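Local structure of ribosomal-protein-serine acetyltransferase, putative (Vibrio cholerae O1 biovar eltor, 2FCK) at residues M4-L17 with Q112-F125. The protein is of unproven function but belongs to the GNAT acetyltransferases and may acetylate the N-terminal serine or alanine of ribosomal proteins. Numbering follows the deposited sequence.
Sequences MTPDFQIVTQRLQL and QGYGKEALTALILF. With NO3 (nitrate ion), chain D.
R14 and E117 form a side-on salt bridge. R14 NE donates to the syn lone pair of E117 OE1 at 2.7 Å, and R14 NH1 hydrogen-bonds to the same oxygen. Guanidinium and carboxylate are nearly coplanar, 14° apart. E117 OE2 accepts from R14 N at 2.9 Å and, through its anti lone pair, from T12 OG1 at 2.5 Å. Four bonds thus grip one carboxylate. E117 reaches the turn between strands 10-11 and 15-18 because its chain is extended, with CG anti to the backbone N (chi1 -176°). R14 also points NH1 and NH2 end-on at Q112 O, just before helix 114-129. The Y114 edge, at CE2, sits over one guanidinium face, the planes 83° apart. L15 CD2 lies over the centre of the Y114 ring, 3.8 Å from its centroid, a CH-pi contact. Y114 OH is hydrogen-bonded to E77 OE2, outside the contact. Further along the helix, A121 CB meets T12 CG2 at 3.6 Å and I10 CG2 at 3.8 Å. I10 CD1 rests on F125 CB, and F8 CZ approaches F125 CE1 obliquely. The contact packs the N-terminal hairpin against this helix of the GNAT fold. Its polar end fixes the carboxylate's rotation and probably keeps E117 ionised; its other end is apolar.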
HETATM    1  N   MSE A   4      20.519   6.426   1.780  1.00 58.42           N
HETATM    2  CA  MSE A   4      19.817   6.958   2.977  1.00 56.77           C
HETATM    3  C   MSE A   4      20.699   6.862   4.221  1.00 55.31           C
HETATM    4  O   MSE A   4      21.249   5.811   4.573  1.00 54.94           O
HETATM    5  CB  MSE A   4      18.497   6.228   3.199  1.00 58.71           C
HETATM    6  CG  MSE A   4      17.645   6.208   1.963  1.00 61.51           C
HETATM    7 SE   MSE A   4      17.505   7.996   1.090  0.90 73.48          SE
HETATM    8  CE  MSE A   4      15.589   7.718   0.680  1.00 65.07           C
ATOM      9  N   THR A   5      20.826   7.997   4.873  1.00 51.79           N
ATOM     10  CA  THR A   5      21.345   8.089   6.199  1.00 49.00           C
ATOM     11  C   THR A   5      20.550   9.218   6.807  1.00 46.56           C
ATOM     12  O   THR A   5      19.855   9.964   6.082  1.00 46.68           O
ATOM     13  CB  THR A   5      22.796   8.487   6.163  1.00 49.59           C
ATOM     14  OG1 THR A   5      22.913   9.669   5.373  1.00 51.19           O
ATOM     15  CG2 THR A   5      23.650   7.359   5.586  1.00 50.29           C
ATOM     16  N   PRO A   6      20.600   9.358   8.125  1.00 45.13           N
ATOM     17  CA  PRO A   6      19.887  10.504   8.692  1.00 44.58           C
ATOM     18  C   PRO A   6      20.351  11.866   8.139  1.00 42.99           C
ATOM     19  O   PRO A   6      19.680  12.879   8.374  1.00 42.14           O
ATOM     20  CB  PRO A   6      20.203  10.411  10.195  1.00 44.99           C
ATOM     21  CG  PRO A   6      20.608   8.951  10.434  1.00 45.96           C
ATOM     22  CD  PRO A   6      21.247   8.490   9.154  1.00 46.15           C
ATOM     23  N   ASP A   7      21.466  11.875   7.417  1.00 42.51           N
ATOM     24  CA  ASP A   7      22.011  13.128   6.895  1.00 44.12           C
ATOM     25  C   ASP A   7      21.506  13.449   5.487  1.00 43.97           C
ATOM     26  O   ASP A   7      21.845  14.519   4.905  1.00 44.64           O
ATOM     27  CB  ASP A   7      23.539  13.069   6.896  1.00 44.69           C
ATOM     28  CG  ASP A   7      24.112  13.251   8.275  1.00 50.17           C
ATOM     29  OD1 ASP A   7      23.572  14.102   9.036  1.00 55.48           O
ATOM     30  OD2 ASP A   7      25.103  12.556   8.601  1.00 53.79           O
ATOM     31  N   PHE A   8      20.746  12.532   4.926  1.00 41.76           N
ATOM     32  CA  PHE A   8      20.288  12.678   3.541  1.00 43.92           C
ATOM     33  C   PHE A   8      19.314  13.825   3.398  1.00 43.83           C
ATOM     34  O   PHE A   8      18.372  13.923   4.178  1.00 43.36           O
ATOM     35  CB  PHE A   8      19.537  11.421   3.064  1.00 43.38           C
ATOM     36  CG  PHE A   8      18.960  11.560   1.659  1.00 46.80           C
ATOM     37  CD1 PHE A   8      17.570  11.662   1.457  1.00 46.87           C
ATOM     38  CD2 PHE A   8      19.804  11.607   0.535  1.00 47.87           C
ATOM     39  CE1 PHE A   8      17.024  11.814   0.142  1.00 49.65           C
ATOM     40  CE2 PHE A   8      19.257  11.734  -0.771  1.00 49.06           C
ATOM     41  CZ  PHE A   8      17.875  11.833  -0.957  1.00 46.68           C
ATOM     42  N   GLN A   9      19.573  14.700   2.417  1.00 44.00           N
ATOM     43  CA  GLN A   9      18.709  15.864   2.162  1.00 43.83           C
ATOM     44  C   GLN A   9      18.323  15.908   0.683  1.00 44.10           C
ATOM     45  O   GLN A   9      19.092  15.479  -0.193  1.00 44.09           O
ATOM     46  CB  GLN A   9      19.394  17.177   2.519  1.00 45.13           C
ATOM     47  CG  GLN A   9      20.227  17.084   3.813  1.00 45.81           C
ATOM     48  CD  GLN A   9      20.663  18.401   4.311  1.00 48.41           C
ATOM     49  OE1 GLN A   9      20.905  19.325   3.525  1.00 49.17           O
ATOM     50  NE2 GLN A   9      20.764  18.528   5.642  1.00 45.68           N
ATOM     51  N   ILE A  10      17.136  16.444   0.412  1.00 42.79           N
ATOM     52  CA  ILE A  10      16.809  16.838  -0.943  1.00 41.79           C
ATOM     53  C   ILE A  10      16.782  18.357  -0.919  1.00 42.76           C
ATOM     54  O   ILE A  10      16.057  18.951  -0.125  1.00 43.66           O
ATOM     55  CB  ILE A  10      15.430  16.238  -1.401  1.00 41.64           C
ATOM     56  CG1 ILE A  10      15.416  14.706  -1.442  1.00 42.69           C
ATOM     57  CG2 ILE A  10      15.058  16.812  -2.789  1.00 43.13           C
ATOM     58  CD1 ILE A  10      13.950  14.171  -1.472  1.00 41.75           C
ATOM     59  N   VAL A  11      17.596  19.004  -1.764  1.00 42.22           N
ATOM     60  CA  VAL A  11      17.745  20.455  -1.746  1.00 42.51           C
ATOM     61  C   VAL A  11      17.319  21.033  -3.091  1.00 42.30           C
ATOM     62  O   VAL A  11      17.735  20.552  -4.129  1.00 44.01           O
ATOM     63  CB  VAL A  11      19.211  20.889  -1.455  1.00 42.26           C
ATOM     64  CG1 VAL A  11      19.291  22.425  -1.354  1.00 40.77           C
ATOM     65  CG2 VAL A  11      19.707  20.205  -0.215  1.00 44.63           C
ATOM     66  N   THR A  12      16.480  22.041  -3.045  1.00 41.51           N
ATOM     67  CA  THR A  12      15.969  22.660  -4.262  1.00 41.62           C
ATOM     68  C   THR A  12      16.500  24.092  -4.297  1.00 42.16           C
ATOM     69  O   THR A  12      17.341  24.445  -3.506  1.00 42.32           O
ATOM     70  CB  THR A  12      14.420  22.673  -4.259  1.00 41.53           C
ATOM     71  OG1 THR A  12      13.956  23.485  -3.180  1.00 42.38           O
ATOM     72  CG2 THR A  12      13.824  21.276  -4.176  1.00 41.53           C
ATOM     73  N   GLN A  13      16.002  24.939  -5.198  1.00 42.04           N
ATOM     74  CA  GLN A  13      16.506  26.322  -5.240  1.00 41.36           C
ATOM     75  C   GLN A  13      16.302  27.057  -3.904  1.00 41.55           C
ATOM     76  O   GLN A  13      17.221  27.743  -3.378  1.00 41.97           O
ATOM     77  CB  GLN A  13      15.815  27.097  -6.378  1.00 41.71           C
ATOM     78  CG  GLN A  13      16.297  28.536  -6.408  1.00 43.02           C
ATOM     79  CD  GLN A  13      15.430  29.457  -7.242  1.00 42.23           C
ATOM     80  OE1 GLN A  13      14.401  29.064  -7.778  1.00 46.05           O
ATOM     81  NE2 GLN A  13      15.823  30.727  -7.292  1.00 45.47           N
ATOM     82  N   ARG A  14      15.104  26.907  -3.344  1.00 41.45           N
ATOM     83  CA  ARG A  14      14.732  27.681  -2.157  1.00 41.85           C
ATOM     84  C   ARG A  14      14.596  26.887  -0.849  1.00 42.01           C
ATOM     85  O   ARG A  14      14.534  27.492   0.232  1.00 42.55           O
ATOM     86  CB  ARG A  14      13.451  28.457  -2.430  1.00 41.55           C
ATOM     87  CG  ARG A  14      13.546  29.434  -3.630  1.00 42.86           C
ATOM     88  CD  ARG A  14      12.229  30.118  -3.817  1.00 44.87           C
ATOM     89  NE  ARG A  14      11.177  29.191  -4.239  1.00 43.55           N
ATOM     90  CZ  ARG A  14       9.910  29.543  -4.434  1.00 45.37           C
ATOM     91  NH1 ARG A  14       9.012  28.644  -4.833  1.00 45.24           N
ATOM     92  NH2 ARG A  14       9.543  30.826  -4.259  1.00 48.17           N
ATOM     93  N   LEU A  15      14.586  25.557  -0.959  1.00 40.98           N
ATOM     94  CA  LEU A  15      14.163  24.661   0.147  1.00 40.56           C
ATOM     95  C   LEU A  15      15.138  23.533   0.439  1.00 41.76           C
ATOM     96  O   LEU A  15      15.882  23.072  -0.446  1.00 42.63           O
ATOM     97  CB  LEU A  15      12.739  24.062  -0.112  1.00 40.44           C
ATOM     98  CG  LEU A  15      11.637  25.042  -0.452  1.00 40.88           C
ATOM     99  CD1 LEU A  15      10.341  24.267  -0.876  1.00 40.81           C
ATOM    100  CD2 LEU A  15      11.407  26.047   0.704  1.00 40.73           C
ATOM    101  N   GLN A  16      15.110  23.081   1.694  1.00 40.40           N
ATOM    102  CA  GLN A  16      15.950  21.992   2.142  1.00 41.32           C
ATOM    103  C   GLN A  16      15.008  21.004   2.800  1.00 41.45           C
ATOM    104  O   GLN A  16      14.342  21.354   3.784  1.00 41.49           O
ATOM    105  CB  GLN A  16      16.968  22.522   3.159  1.00 41.65           C
ATOM    106  CG  GLN A  16      17.859  21.482   3.726  1.00 43.06           C
ATOM    107  CD  GLN A  16      18.619  22.018   4.934  1.00 45.99           C
ATOM    108  OE1 GLN A  16      18.024  22.602   5.857  1.00 46.68           O
ATOM    109  NE2 GLN A  16      19.935  21.887   4.896  1.00 46.23           N
ATOM    110  N   LEU A  17      14.958  19.794   2.251  1.00 40.09           N
ATOM    111  CA  LEU A  17      14.081  18.737   2.747  1.00 40.68           C
ATOM    112  C   LEU A  17      14.984  17.788   3.544  1.00 40.92           C
ATOM    113  O   LEU A  17      15.905  17.209   2.970  1.00 40.70           O
ATOM    114  CB  LEU A  17      13.414  17.975   1.570  1.00 41.10           C
ATOM    115  CG  LEU A  17      12.161  18.617   0.949  1.00 39.80           C
ATOM    116  CD1 LEU A  17      12.463  20.020   0.338  1.00 41.50           C
ATOM    117  CD2 LEU A  17      11.686  17.666  -0.129  1.00 41.05           C
ATOM    118  N   GLN A 112       3.720  31.184  -1.782  1.00 55.97           N
ATOM    119  CA  GLN A 112       5.034  31.365  -2.433  1.00 55.45           C
ATOM    120  C   GLN A 112       5.483  30.199  -3.357  1.00 53.82           C
ATOM    121  O   GLN A 112       6.594  30.228  -3.914  1.00 53.78           O
ATOM    122  CB  GLN A 112       6.103  31.610  -1.365  1.00 56.15           C
ATOM    123  CG  GLN A 112       5.879  32.888  -0.556  1.00 59.40           C
ATOM    124  CD  GLN A 112       6.869  33.022   0.570  1.00 64.64           C
ATOM    125  OE1 GLN A 112       8.060  33.276   0.337  1.00 67.37           O
ATOM    126  NE2 GLN A 112       6.391  32.866   1.808  1.00 64.84           N
ATOM    127  N   GLY A 113       4.630  29.188  -3.505  1.00 50.50           N
ATOM    128  CA  GLY A 113       4.939  28.044  -4.347  1.00 48.54           C
ATOM    129  C   GLY A 113       5.862  27.043  -3.655  1.00 46.06           C
ATOM    130  O   GLY A 113       6.376  26.146  -4.317  1.00 44.24           O
ATOM    131  N   TYR A 114       6.052  27.166  -2.335  1.00 44.95           N
ATOM    132  CA  TYR A 114       6.876  26.190  -1.582  1.00 43.67           C
ATOM    133  C   TYR A 114       6.277  24.790  -1.591  1.00 42.62           C
ATOM    134  O   TYR A 114       7.013  23.787  -1.608  1.00 43.34           O
ATOM    135  CB  TYR A 114       7.085  26.609  -0.132  1.00 44.13           C
ATOM    136  CG  TYR A 114       8.045  27.799   0.055  1.00 43.90           C
ATOM    137  CD1 TYR A 114       8.242  28.348   1.314  1.00 45.59           C
ATOM    138  CD2 TYR A 114       8.743  28.332  -1.016  1.00 44.07           C
ATOM    139  CE1 TYR A 114       9.131  29.397   1.522  1.00 46.21           C
ATOM    140  CE2 TYR A 114       9.648  29.401  -0.826  1.00 47.35           C
ATOM    141  CZ  TYR A 114       9.818  29.924   0.445  1.00 47.69           C
ATOM    142  OH  TYR A 114      10.694  30.976   0.626  1.00 46.82           O
ATOM    143  N   GLY A 115       4.949  24.709  -1.542  1.00 42.91           N
ATOM    144  CA  GLY A 115       4.324  23.375  -1.552  1.00 42.35           C
ATOM    145  C   GLY A 115       4.592  22.617  -2.846  1.00 41.63           C
ATOM    146  O   GLY A 115       4.951  21.424  -2.845  1.00 41.36           O
ATOM    147  N   LYS A 116       4.488  23.331  -3.959  1.00 41.26           N
ATOM    148  CA  LYS A 116       4.744  22.724  -5.267  1.00 41.93           C
ATOM    149  C   LYS A 116       6.252  22.382  -5.387  1.00 39.76           C
ATOM    150  O   LYS A 116       6.604  21.288  -5.852  1.00 40.71           O
ATOM    151  CB  LYS A 116       4.320  23.669  -6.407  1.00 42.27           C
ATOM    152  CG  LYS A 116       4.432  22.987  -7.767  1.00 45.70           C
ATOM    153  CD  LYS A 116       3.974  23.926  -8.862  1.00 52.45           C
ATOM    154  CE  LYS A 116       4.165  23.321 -10.224  1.00 55.32           C
ATOM    155  NZ  LYS A 116       3.763  24.376 -11.210  1.00 59.87           N
ATOM    156  N   GLU A 117       7.120  23.251  -4.907  1.00 40.10           N
ATOM    157  CA  GLU A 117       8.549  23.004  -5.011  1.00 39.58           C
ATOM    158  C   GLU A 117       8.947  21.781  -4.144  1.00 39.88           C
ATOM    159  O   GLU A 117       9.666  20.901  -4.603  1.00 40.52           O
ATOM    160  CB  GLU A 117       9.337  24.263  -4.577  1.00 39.42           C
ATOM    161  CG  GLU A 117      10.853  24.146  -4.728  1.00 39.62           C
ATOM    162  CD  GLU A 117      11.532  25.477  -4.455  1.00 39.50           C
ATOM    163  OE1 GLU A 117      10.903  26.533  -4.679  1.00 46.09           O
ATOM    164  OE2 GLU A 117      12.684  25.491  -4.000  1.00 42.42           O
ATOM    165  N   ALA A 118       8.481  21.722  -2.896  1.00 40.23           N
ATOM    166  CA  ALA A 118       8.819  20.612  -2.009  1.00 40.28           C
ATOM    167  C   ALA A 118       8.212  19.269  -2.495  1.00 39.86           C
ATOM    168  O   ALA A 118       8.882  18.225  -2.529  1.00 40.33           O
ATOM    169  CB  ALA A 118       8.326  20.932  -0.594  1.00 41.47           C
ATOM    170  N   LEU A 119       6.927  19.294  -2.850  1.00 39.60           N
ATOM    171  CA  LEU A 119       6.281  18.040  -3.221  1.00 39.45           C
ATOM    172  C   LEU A 119       6.818  17.528  -4.558  1.00 39.67           C
ATOM    173  O   LEU A 119       7.044  16.324  -4.740  1.00 38.77           O
ATOM    174  CB  LEU A 119       4.735  18.181  -3.210  1.00 40.24           C
ATOM    175  CG  LEU A 119       3.925  16.933  -3.499  1.00 41.70           C
ATOM    176  CD1 LEU A 119       4.234  15.898  -2.450  1.00 42.64           C
ATOM    177  CD2 LEU A 119       2.410  17.288  -3.461  1.00 42.07           C
ATOM    178  N   THR A 120       7.095  18.458  -5.491  1.00 38.68           N
ATOM    179  CA  THR A 120       7.678  18.027  -6.763  1.00 40.18           C
ATOM    180  C   THR A 120       9.074  17.405  -6.545  1.00 39.32           C
ATOM    181  O   THR A 120       9.400  16.387  -7.172  1.00 39.87           O
ATOM    182  CB  THR A 120       7.775  19.226  -7.751  1.00 40.74           C
ATOM    183  OG1 THR A 120       6.428  19.641  -8.089  1.00 42.04           O
ATOM    184  CG2 THR A 120       8.533  18.840  -9.037  1.00 40.67           C
ATOM    185  N   ALA A 121       9.855  17.979  -5.619  1.00 38.20           N
ATOM    186  CA  ALA A 121      11.193  17.416  -5.296  1.00 38.93           C
ATOM    187  C   ALA A 121      11.042  15.963  -4.837  1.00 39.75           C
ATOM    188  O   ALA A 121      11.768  15.048  -5.304  1.00 39.39           O
ATOM    189  CB  ALA A 121      11.857  18.269  -4.218  1.00 38.24           C
ATOM    190  N   LEU A 122      10.017  15.739  -4.006  1.00 38.85           N
ATOM    191  CA  LEU A 122       9.841  14.396  -3.455  1.00 39.90           C
ATOM    192  C   LEU A 122       9.377  13.434  -4.550  1.00 39.43           C
ATOM    193  O   LEU A 122       9.827  12.290  -4.648  1.00 40.51           O
ATOM    194  CB  LEU A 122       8.858  14.437  -2.277  1.00 40.79           C
ATOM    195  CG  LEU A 122       8.645  13.069  -1.597  1.00 39.08           C
ATOM    196  CD1 LEU A 122       9.976  12.536  -1.025  1.00 38.59           C
ATOM    197  CD2 LEU A 122       7.555  13.135  -0.498  1.00 42.91           C
ATOM    198  N   ILE A 123       8.469  13.883  -5.394  1.00 39.36           N
ATOM    199  CA  ILE A 123       7.979  13.058  -6.490  1.00 38.91           C
ATOM    200  C   ILE A 123       9.124  12.668  -7.452  1.00 38.78           C
ATOM    201  O   ILE A 123       9.276  11.511  -7.872  1.00 38.42           O
ATOM    202  CB  ILE A 123       6.895  13.862  -7.242  1.00 38.12           C
ATOM    203  CG1 ILE A 123       5.593  13.941  -6.360  1.00 37.07           C
ATOM    204  CG2 ILE A 123       6.566  13.211  -8.648  1.00 41.53           C
ATOM    205  CD1 ILE A 123       4.628  15.036  -6.926  1.00 40.24           C
ATOM    206  N   LEU A 124       9.948  13.639  -7.806  1.00 39.93           N
ATOM    207  CA  LEU A 124      11.095  13.356  -8.670  1.00 39.57           C
ATOM    208  C   LEU A 124      12.076  12.381  -8.029  1.00 40.65           C
ATOM    209  O   LEU A 124      12.590  11.493  -8.702  1.00 41.41           O
ATOM    210  CB  LEU A 124      11.817  14.640  -9.077  1.00 40.48           C
ATOM    211  CG  LEU A 124      10.961  15.526  -9.983  1.00 39.61           C
ATOM    212  CD1 LEU A 124      11.699  16.893 -10.215  1.00 43.27           C
ATOM    213  CD2 LEU A 124      10.555  14.812 -11.300  1.00 45.53           C
ATOM    214  N   PHE A 125      12.308  12.533  -6.733  1.00 39.99           N
ATOM    215  CA  PHE A 125      13.152  11.573  -6.011  1.00 41.13           C
ATOM    216  C   PHE A 125      12.578  10.165  -6.133  1.00 40.91           C
ATOM    217  O   PHE A 125      13.298   9.197  -6.447  1.00 40.92           O
ATOM    218  CB  PHE A 125      13.287  12.037  -4.562  1.00 42.31           C
ATOM    219  CG  PHE A 125      13.863  11.005  -3.639  1.00 45.35           C
ATOM    220  CD1 PHE A 125      15.216  10.717  -3.662  1.00 48.80           C
ATOM    221  CD2 PHE A 125      13.032  10.352  -2.746  1.00 47.36           C
ATOM    222  CE1 PHE A 125      15.757   9.752  -2.780  1.00 52.59           C
ATOM    223  CE2 PHE A 125      13.539   9.382  -1.886  1.00 51.47           C
ATOM    224  CZ  PHE A 125      14.899   9.091  -1.911  1.00 49.92           C
TER
HETATM  225  N   NO3 D 303       1.964  25.604  -3.587  1.00 31.27           N
HETATM  226  O1  NO3 D 303       1.395  25.334  -2.363  1.00 31.23           O
HETATM  227  O2  NO3 D 303       1.277  25.622  -4.773  1.00 33.96           O
HETATM  228  O3  NO3 D 303       3.296  25.838  -3.674  1.00 31.55           O